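Local coordinates for haloacid dehalogenase (Pseudomonas aeruginosa, PDB 3UMC), which probably hydrolyses the carbon-halogen bond of L-2-haloacids, as a member of the haloacid dehalogenase-like hydrolase superfamily, at residues A[189-194]-A[210-215]; A[202-207]-A[232-237]. All coordinates share one frame; numbering follows the deposited sequence.

Overall arrangement
Both interactions belong to the Rossmann-like core of the haloacid dehalogenase fold, where strand 212-216 lies between strand 193-197 and edge strand 238-240 in the parallel sheet. Interaction 1 pairs strand 193-197 with strand 212-216. Interaction 2 packs helix 200-208, which connects these two strands, against the loop leading to edge strand 238-240. The segments therefore interleave along the chain, and the two centres are about 10 Å apart. They also touch directly. Leu-211 N lies 2.9 Å from Ala-206 O at the end of the helix, and Thr-213 N lies 2.9 Å from Asp-237 OD2. Phe-215 CB packs 3.4 Å from Trp-236 CD1. Together they join the helix, strands 193-197 and 212-216, and the loop that leads to strand 238-240.

Interaction 1. Residues A[189-194]-A[210-215]; sequences PPQEVM and GLKTAF
Lys-212 folds back over the turn at Gln-191. Its chain bends at chi2 (-53°) and again at chi4 (-72°), which brings NZ round to the backbone. Lys-212 NZ donates to Gln-191 O at 2.9 Å, in the carbonyl plane and on a lone pair. The backbone N of Lys-212 bonds to Val-193 O at 3.0 Å. This is the start of a parallel beta ladder, with Met-194 bridged to Lys-212. Their side chains share one face of the sheet, and the two CB atoms are 3.8 Å apart. Met-194, a selenomethionine, runs on along the neighbouring strand with CG anti to the backbone N (chi1 176°). Met-194 SE then reaches Ala-214 CB at 3.7 Å. Val-193 and Leu-211 lie side by side and point the same way, with Val-193 CG1 and Leu-211 CD2 3.9 Å apart. The other Leu-211 methyl, CD1, meets Pro-190 CB. Gly-210 has positive phi and ends helix 200-208 in a Schellman motif; its O faces Gln-191 CA in a CA-H...O contact. The contact closes the beta-alpha-beta unit of strand 193-197, helix 200-208 and strand 212-216. Leu-211 packs on Ala-206 of that helix, while Met-194 and Ala-214 meet helix 243-251.

Interaction 2. Residues A[202-207]-A[232-237]; sequences DLKAAR and AEQDWD
Arg-207, near the end of helix 200-208, reaches the loop before strand 238-240 and forms a salt-bridge network with Asp-235 and Asp-237 in this haloacid dehalogenase fold. The charged part is centred on the guanidinium. Arg-207 NH1 meets Asp-235 OD1 at 2.8 Å, from above the carboxylate plane. Asp-237 OD1 forms a longer bridge to Arg-207 NH2, 3.5 Å away. To uncharged acceptors, Arg-207 NH2 donates to Asp-235 O at 2.8 Å and Arg-207 NH1 to Gln-234 OE1 at 3.2 Å. Asp-235 is the centre of an inverse gamma turn, and Arg-207 grips it end-on with both terminal nitrogens. These bonds should limit rotation of the guanidinium. Trp-236 NE1 donates to Asn-200 OD1, and Thr-213 N donates to Asp-237 OD2.

Aromatic and apolar packing lies beside this network. Trp-236 CE3 sits over one face of the guanidinium, but the two planes are 50° apart, so they do not stack flat. Leu-203 CD1 makes a CH-pi contact over the five-membered ring of Trp-236, 3.6 Å from its centroid and 5° off the normal.

Water adds a bridge between Arg-207 and Asp-237. One molecule accepts from Arg-207 NE at 3.0 Å and donates to Asp-237 OD2 at 2.8 Å.

Interaction 1. Residues A[189-194]-A[210-215]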
loop_
_atom_site.group_PDB
_atom_site.type_symbol
_atom_site.label_atom_id
_atom_site.label_comp_id
_atom_site.label_asym_id
_atom_site.label_seq_id
_atom_site.Cartn_x
_atom_site.Cartn_y
_atom_site.Cartn_z
ATOM N N PRO A 189 -11.523 6.210 12.074
ATOM C CA PRO A 189 -11.533 5.799 13.463
ATOM C C PRO A 189 -11.545 4.263 13.516
ATOM O O PRO A 189 -12.084 3.652 12.622
ATOM C CB PRO A 189 -12.862 6.365 14.019
ATOM C CG PRO A 189 -13.771 6.531 12.792
ATOM C CD PRO A 189 -12.821 6.749 11.612
ATOM N N PRO A 190 -10.956 3.670 14.552
ATOM C CA PRO A 190 -10.900 2.232 14.823
ATOM C C PRO A 190 -12.252 1.535 14.681
ATOM O O PRO A 190 -12.339 0.459 14.101
ATOM C CB PRO A 190 -10.416 2.180 16.243
ATOM C CG PRO A 190 -9.458 3.301 16.329
ATOM C CD PRO A 190 -10.128 4.417 15.515
ATOM N N GLN A 191 -13.315 2.162 15.146
ATOM C CA GLN A 191 -14.609 1.544 15.083
ATOM C C GLN A 191 -15.085 1.402 13.638
ATOM O O GLN A 191 -16.092 0.743 13.391
ATOM C CB GLN A 191 -15.641 2.360 15.906
ATOM C CG GLN A 191 -15.308 2.459 17.410
ATOM C CD GLN A 191 -14.233 3.505 17.731
ATOM O OE1 GLN A 191 -13.894 4.400 16.886
ATOM N NE2 GLN A 191 -13.688 3.417 18.967
ATOM N N GLU A 192 -14.436 2.073 12.691
ATOM C CA GLU A 192 -14.808 1.900 11.285
ATOM C C GLU A 192 -13.885 0.878 10.564
ATOM O O GLU A 192 -13.997 0.666 9.361
ATOM C CB GLU A 192 -14.854 3.254 10.548
ATOM C CG GLU A 192 -16.175 4.041 10.922
ATOM C CD GLU A 192 -16.265 5.442 10.303
ATOM O OE1 GLU A 192 -15.792 5.610 9.172
ATOM O OE2 GLU A 192 -16.827 6.378 10.952
ATOM N N VAL A 193 -13.047 0.210 11.322
ATOM C CA VAL A 193 -12.082 -0.732 10.750
ATOM C C VAL A 193 -12.235 -2.094 11.399
ATOM O O VAL A 193 -12.375 -2.179 12.617
ATOM C CB VAL A 193 -10.649 -0.247 10.956
ATOM C CG1 VAL A 193 -9.610 -1.228 10.287
ATOM C CG2 VAL A 193 -10.547 1.167 10.375
HETATM N N MSE A 194 -12.302 -3.141 10.563
HETATM C CA MSE A 194 -12.374 -4.500 11.068
HETATM C C MSE A 194 -11.061 -5.238 10.813
HETATM O O MSE A 194 -10.497 -5.151 9.758
HETATM C CB MSE A 194 -13.578 -5.224 10.452
HETATM C CG MSE A 194 -13.663 -6.690 10.865
HETATM SE SE MSE A 194 -15.429 -7.463 10.301
HETATM C CE MSE A 194 -14.989 -7.629 8.546
ATOM N N GLY A 210 -10.502 -0.712 20.020
ATOM C CA GLY A 210 -11.765 -0.230 19.462
ATOM C C GLY A 210 -12.066 -0.836 18.063
ATOM O O GLY A 210 -13.062 -0.500 17.433
ATOM N N LEU A 211 -11.210 -1.705 17.548
ATOM C CA LEU A 211 -11.492 -2.315 16.211
ATOM C C LEU A 211 -12.597 -3.393 16.240
ATOM O O LEU A 211 -12.785 -4.094 17.190
ATOM C CB LEU A 211 -10.203 -2.852 15.548
ATOM C CG LEU A 211 -9.258 -1.805 14.952
ATOM C CD1 LEU A 211 -8.287 -1.236 16.056
ATOM C CD2 LEU A 211 -8.374 -2.339 13.807
ATOM N N LYS A 212 -13.340 -3.509 15.149
ATOM C CA LYS A 212 -14.238 -4.646 14.932
ATOM C C LYS A 212 -13.350 -5.868 14.610
ATOM O O LYS A 212 -12.166 -5.699 14.208
ATOM C CB LYS A 212 -15.192 -4.334 13.809
ATOM C CG LYS A 212 -16.142 -3.101 13.997
ATOM C CD LYS A 212 -16.898 -3.191 15.300
ATOM C CE LYS A 212 -18.056 -2.140 15.328
ATOM N NZ LYS A 212 -17.541 -0.743 15.486
ATOM N N THR A 213 -13.901 -7.077 14.805
ATOM C CA THR A 213 -13.157 -8.307 14.721
ATOM C C THR A 213 -13.949 -9.387 13.959
ATOM O O THR A 213 -15.184 -9.578 14.182
ATOM C CB THR A 213 -12.844 -8.826 16.081
ATOM O OG1 THR A 213 -14.052 -8.773 16.842
ATOM C CG2 THR A 213 -11.792 -7.914 16.769
ATOM N N ALA A 214 -13.234 -10.072 13.065
ATOM C CA ALA A 214 -13.768 -11.257 12.342
ATOM C C ALA A 214 -12.752 -12.364 12.405
ATOM O O ALA A 214 -11.585 -12.161 12.090
ATOM C CB ALA A 214 -14.108 -10.896 10.892
ATOM N N PHE A 215 -13.184 -13.499 12.921
ATOM C CA PHE A 215 -12.360 -14.678 13.117
ATOM C C PHE A 215 -12.702 -15.739 12.047
ATOM O O PHE A 215 -13.854 -16.100 11.842
ATOM C CB PHE A 215 -12.637 -15.290 14.487
ATOM C CG PHE A 215 -11.922 -16.578 14.738
ATOM C CD1 PHE A 215 -10.596 -16.598 15.007
ATOM C CD2 PHE A 215 -12.607 -17.782 14.811
ATOM C CE1 PHE A 215 -9.933 -17.805 15.244
ATOM C CE2 PHE A 215 -11.943 -18.957 15.073
ATOM C CZ PHE A 215 -10.637 -18.964 15.280
#

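Interaction 2. Residues A[202-207]-A[232-237]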
loop_
_atom_site.group_PDB
_atom_site.type_symbol
_atom_site.label_atom_id
_atom_site.label_comp_id
_atom_site.label_asym_id
_atom_site.label_seq_id
_atom_site.Cartn_x
_atom_site.Cartn_y
_atom_site.Cartn_z
ATOM N N ASP A 202 -4.432 -11.778 17.972
ATOM C CA ASP A 202 -4.476 -10.605 17.110
ATOM C C ASP A 202 -5.773 -9.843 17.243
ATOM O O ASP A 202 -5.830 -8.591 17.268
ATOM C CB ASP A 202 -4.305 -11.091 15.649
ATOM C CG ASP A 202 -3.699 -10.035 14.714
ATOM O OD1 ASP A 202 -3.320 -8.923 15.134
ATOM O OD2 ASP A 202 -3.622 -10.354 13.518
ATOM N N LEU A 203 -6.850 -10.624 17.303
ATOM C CA LEU A 203 -8.177 -10.103 17.409
ATOM C C LEU A 203 -8.360 -9.456 18.827
ATOM O O LEU A 203 -9.049 -8.471 18.995
ATOM C CB LEU A 203 -9.138 -11.244 17.173
ATOM C CG LEU A 203 -9.187 -11.824 15.748
ATOM C CD1 LEU A 203 -10.237 -12.893 15.759
ATOM C CD2 LEU A 203 -9.587 -10.734 14.694
ATOM N N LYS A 204 -7.760 -10.059 19.821
ATOM C CA LYS A 204 -7.869 -9.570 21.209
ATOM C C LYS A 204 -7.217 -8.182 21.302
ATOM O O LYS A 204 -7.814 -7.227 21.850
ATOM C CB LYS A 204 -7.232 -10.602 22.138
ATOM C CG LYS A 204 -7.183 -10.214 23.678
ATOM C CD LYS A 204 -6.141 -11.031 24.387
ATOM C CE LYS A 204 -5.958 -10.645 25.887
ATOM N NZ LYS A 204 -6.508 -9.274 26.278
ATOM N N ALA A 205 -6.017 -8.050 20.719
ATOM C CA ALA A 205 -5.334 -6.745 20.704
ATOM C C ALA A 205 -6.122 -5.675 19.924
ATOM O O ALA A 205 -6.261 -4.574 20.397
ATOM C CB ALA A 205 -3.908 -6.880 20.180
ATOM N N ALA A 206 -6.697 -6.020 18.757
ATOM C CA ALA A 206 -7.498 -5.093 17.927
ATOM C C ALA A 206 -8.759 -4.635 18.653
ATOM O O ALA A 206 -9.157 -3.448 18.609
ATOM C CB ALA A 206 -7.885 -5.787 16.530
ATOM N N ARG A 207 -9.469 -5.594 19.243
ATOM C CA ARG A 207 -10.685 -5.252 20.024
ATOM C C ARG A 207 -10.407 -4.233 21.148
ATOM O O ARG A 207 -11.177 -3.312 21.358
ATOM C CB ARG A 207 -11.322 -6.465 20.682
ATOM C CG ARG A 207 -12.587 -6.164 21.454
ATOM C CD ARG A 207 -13.363 -7.425 21.747
ATOM N NE ARG A 207 -14.389 -7.654 20.709
ATOM C CZ ARG A 207 -15.326 -8.595 20.770
ATOM N NH1 ARG A 207 -15.324 -9.495 21.724
ATOM N NH2 ARG A 207 -16.262 -8.631 19.854
ATOM N N ALA A 232 -13.084 -19.691 18.265
ATOM C CA ALA A 232 -13.138 -18.331 18.777
ATOM C C ALA A 232 -13.129 -18.366 20.336
ATOM O O ALA A 232 -13.932 -19.074 20.964
ATOM C CB ALA A 232 -14.339 -17.549 18.224
ATOM N N GLU A 233 -12.208 -17.587 20.910
ATOM C CA GLU A 233 -12.000 -17.489 22.349
ATOM C C GLU A 233 -12.732 -16.291 22.950
ATOM O O GLU A 233 -12.827 -16.190 24.164
ATOM C CB GLU A 233 -10.497 -17.398 22.659
ATOM C CG GLU A 233 -9.890 -18.775 22.660
ATOM C CD GLU A 233 -8.446 -18.781 22.392
ATOM O OE1 GLU A 233 -7.820 -17.716 22.590
ATOM O OE2 GLU A 233 -7.929 -19.858 21.969
ATOM N N GLN A 234 -13.242 -15.404 22.104
ATOM C CA GLN A 234 -14.151 -14.343 22.535
ATOM C C GLN A 234 -15.270 -14.232 21.514
ATOM O O GLN A 234 -15.214 -14.810 20.465
ATOM C CB GLN A 234 -13.489 -12.962 22.608
ATOM C CG GLN A 234 -12.279 -12.746 23.553
ATOM C CD GLN A 234 -12.017 -11.211 23.763
ATOM O OE1 GLN A 234 -12.939 -10.366 23.719
ATOM N NE2 GLN A 234 -10.758 -10.868 23.971
ATOM N N ASP A 235 -16.263 -13.428 21.837
ATOM C CA ASP A 235 -17.363 -13.179 20.985
ATOM C C ASP A 235 -17.049 -12.165 19.968
ATOM O O ASP A 235 -17.659 -11.074 19.947
ATOM C CB ASP A 235 -18.606 -12.799 21.782
ATOM C CG ASP A 235 -18.456 -11.482 22.613
ATOM O OD1 ASP A 235 -17.323 -11.044 22.918
ATOM O OD2 ASP A 235 -19.545 -10.933 22.954
ATOM N N TRP A 236 -16.140 -12.533 19.059
ATOM C CA TRP A 236 -15.746 -11.656 17.967
ATOM C C TRP A 236 -16.994 -11.203 17.250
ATOM O O TRP A 236 -17.995 -11.913 17.307
ATOM C CB TRP A 236 -14.709 -12.341 17.042
ATOM C CG TRP A 236 -13.580 -12.957 17.767
ATOM C CD1 TRP A 236 -13.210 -14.239 17.710
ATOM C CD2 TRP A 236 -12.703 -12.333 18.721
ATOM N NE1 TRP A 236 -12.161 -14.458 18.525
ATOM C CE2 TRP A 236 -11.834 -13.308 19.175
ATOM C CE3 TRP A 236 -12.587 -11.039 19.241
ATOM C CZ2 TRP A 236 -10.797 -13.043 20.113
ATOM C CZ3 TRP A 236 -11.547 -10.784 20.173
ATOM C CH2 TRP A 236 -10.704 -11.761 20.593
ATOM N N ASP A 237 -16.964 -10.020 16.619
ATOM C CA ASP A 237 -18.167 -9.458 15.892
ATOM C C ASP A 237 -18.734 -10.375 14.795
ATOM O O ASP A 237 -19.916 -10.685 14.792
ATOM C CB ASP A 237 -17.833 -8.072 15.297
ATOM C CG ASP A 237 -17.384 -7.096 16.382
ATOM O OD1 ASP A 237 -18.126 -6.982 17.349
ATOM O OD2 ASP A 237 -16.297 -6.527 16.369
HETATM O O HOH W 1 -9.530 -7.728 23.759
HETATM O O HOH W 2 -14.211 -6.134 18.127
HETATM O O HOH W 3 -17.341 -5.551 19.294
#